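Putative cytoplasmic protein (Salmonella typhimurium, PDB 2GK3) is of unknown function, but belongs to a glutamine amidotransferase-like family and assembles as a hexamer. Local coordinates at residues 120-125 with 219-224. Residues are numbered along the deposited sequence; the frame is centred on the assembly and turned at random.
Sequences GLLMIG and KTACFM
Leu122 lays its CD1 methyl over the face of the neighbouring strand, 3.9 Å from Ala221 CB and 3.7 Å from Ala221 O. CG lies anti to the backbone N (chi1 161°), which helps carry the branch over the backbone toward Phe223 CB. The single methyl of Ala221 suits this place, because Leu122 comes in from one flank and Ile253 of helix 242-253 also packs on it. This is the tight face: Ile124 and Phe223 continue it, and both meet Trp246, Phe223 edge-to-face. The other face is looser across the pair, with Met123 CB and Cys222 SG 4.5 Å apart; the end of Met123 leads away from 219-224, and its side chain touches Phe130 and Tyr139. Lys219, near the start of strand 218-223, touches Phe252 and Ile253, its long methylenes suiting a partly exposed place. Between the faces, Met123 N binds Ala221 O at 3.1 Å, and Phe223 N gives Met123 O an almost straight bond of 2.9 Å (170°). Gly125 N closes the row on Phe223 O. Strands 80-84 and 207-215 flank this parallel pair, part of a core sheet consistent with the class I amidotransferase-like family; nearly all its residues are buried, consistent with a dry interior.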
loop_
_atom_site.group_PDB
_atom_site.type_symbol
_atom_site.label_atom_id
_atom_site.label_comp_id
_atom_site.label_asym_id
_atom_site.label_seq_id
_atom_site.Cartn_x
_atom_site.Cartn_y
_atom_site.Cartn_z
ATOM N N GLY E 120 -0.009 -37.834 8.912
ATOM C CA GLY E 120 1.186 -37.375 8.193
ATOM C C GLY E 120 1.207 -35.873 7.912
ATOM O O GLY E 120 0.153 -35.214 7.740
ATOM N N LEU E 121 2.416 -35.327 7.846
ATOM C CA LEU E 121 2.611 -33.904 7.600
ATOM C C LEU E 121 3.715 -33.712 6.572
ATOM O O LEU E 121 4.839 -34.226 6.747
ATOM C CB LEU E 121 2.975 -33.174 8.904
ATOM C CG LEU E 121 3.211 -31.651 8.868
ATOM C CD1 LEU E 121 1.981 -30.967 8.322
ATOM C CD2 LEU E 121 3.594 -31.061 10.248
ATOM N N LEU E 122 3.394 -32.995 5.496
ATOM C CA LEU E 122 4.403 -32.595 4.535
ATOM C C LEU E 122 4.417 -31.069 4.449
ATOM O O LEU E 122 3.368 -30.444 4.297
ATOM C CB LEU E 122 4.156 -33.225 3.151
ATOM C CG LEU E 122 4.852 -32.557 1.938
ATOM C CD1 LEU E 122 6.402 -32.758 1.912
ATOM C CD2 LEU E 122 4.207 -33.002 0.612
HETATM N N MSE E 123 5.603 -30.481 4.609
HETATM C CA MSE E 123 5.799 -29.073 4.315
HETATM C C MSE E 123 6.589 -28.949 3.015
HETATM O O MSE E 123 7.588 -29.652 2.817
HETATM C CB MSE E 123 6.513 -28.334 5.458
HETATM C CG MSE E 123 6.675 -26.795 5.189
HETATM SE SE MSE E 123 7.089 -25.729 6.746
HETATM C CE MSE E 123 5.324 -25.619 7.593
ATOM N N ILE E 124 6.131 -28.049 2.141
ATOM C CA ILE E 124 6.798 -27.770 0.872
ATOM C C ILE E 124 7.400 -26.377 0.954
ATOM O O ILE E 124 6.747 -25.437 1.425
ATOM C CB ILE E 124 5.811 -27.878 -0.321
ATOM C CG1 ILE E 124 5.278 -29.314 -0.443
ATOM C CG2 ILE E 124 6.462 -27.365 -1.638
ATOM C CD1 ILE E 124 4.178 -29.505 -1.534
ATOM N N GLY E 125 8.651 -26.246 0.507
ATOM C CA GLY E 125 9.381 -24.984 0.609
ATOM C C GLY E 125 8.879 -23.832 -0.233
ATOM O O GLY E 125 8.154 -24.023 -1.216
ATOM N N LYS E 219 4.098 -39.491 10.749
ATOM C CA LYS E 219 5.251 -39.484 9.874
ATOM C C LYS E 219 5.339 -38.145 9.166
ATOM O O LYS E 219 4.327 -37.506 8.876
ATOM C CB LYS E 219 5.169 -40.612 8.856
ATOM C CG LYS E 219 5.597 -41.949 9.405
ATOM C CD LYS E 219 5.540 -43.010 8.318
ATOM C CE LYS E 219 6.536 -44.138 8.607
ATOM N NZ LYS E 219 7.861 -43.964 7.880
ATOM N N THR E 220 6.566 -37.727 8.901
ATOM C CA THR E 220 6.817 -36.376 8.475
ATOM C C THR E 220 7.724 -36.322 7.252
ATOM O O THR E 220 8.503 -37.246 6.986
ATOM C CB THR E 220 7.394 -35.534 9.635
ATOM O OG1 THR E 220 8.645 -36.095 10.065
ATOM C CG2 THR E 220 6.408 -35.508 10.814
ATOM N N ALA E 221 7.587 -35.239 6.498
ATOM C CA ALA E 221 8.372 -35.032 5.305
ATOM C C ALA E 221 8.540 -33.536 5.053
ATOM O O ALA E 221 7.662 -32.713 5.382
ATOM C CB ALA E 221 7.730 -35.706 4.109
ATOM N N CYS E 222 9.686 -33.181 4.496
ATOM C CA CYS E 222 9.913 -31.793 4.124
ATOM C C CYS E 222 10.520 -31.805 2.741
ATOM O O CYS E 222 11.463 -32.554 2.489
ATOM C CB CYS E 222 10.853 -31.090 5.118
ATOM S SG CYS E 222 10.107 -30.688 6.713
ATOM N N PHE E 223 9.962 -30.999 1.847
ATOM C CA PHE E 223 10.568 -30.805 0.559
ATOM C C PHE E 223 11.001 -29.357 0.521
ATOM O O PHE E 223 10.169 -28.463 0.655
ATOM C CB PHE E 223 9.594 -31.133 -0.582
ATOM C CG PHE E 223 10.232 -31.066 -1.936
ATOM C CD1 PHE E 223 10.966 -32.149 -2.425
ATOM C CD2 PHE E 223 10.127 -29.920 -2.710
ATOM C CE1 PHE E 223 11.584 -32.097 -3.673
ATOM C CE2 PHE E 223 10.729 -29.857 -3.969
ATOM C CZ PHE E 223 11.462 -30.949 -4.454
HETATM N N MSE E 224 12.298 -29.124 0.331
HETATM C CA MSE E 224 12.893 -27.830 0.716
HETATM C C MSE E 224 12.788 -26.778 -0.353
HETATM O O MSE E 224 13.022 -25.597 -0.103
HETATM C CB MSE E 224 14.355 -27.986 1.178
HETATM C CG MSE E 224 14.552 -28.913 2.375
HETATM SE SE MSE E 224 13.396 -28.607 3.926
HETATM C CE MSE E 224 13.367 -30.485 4.277
#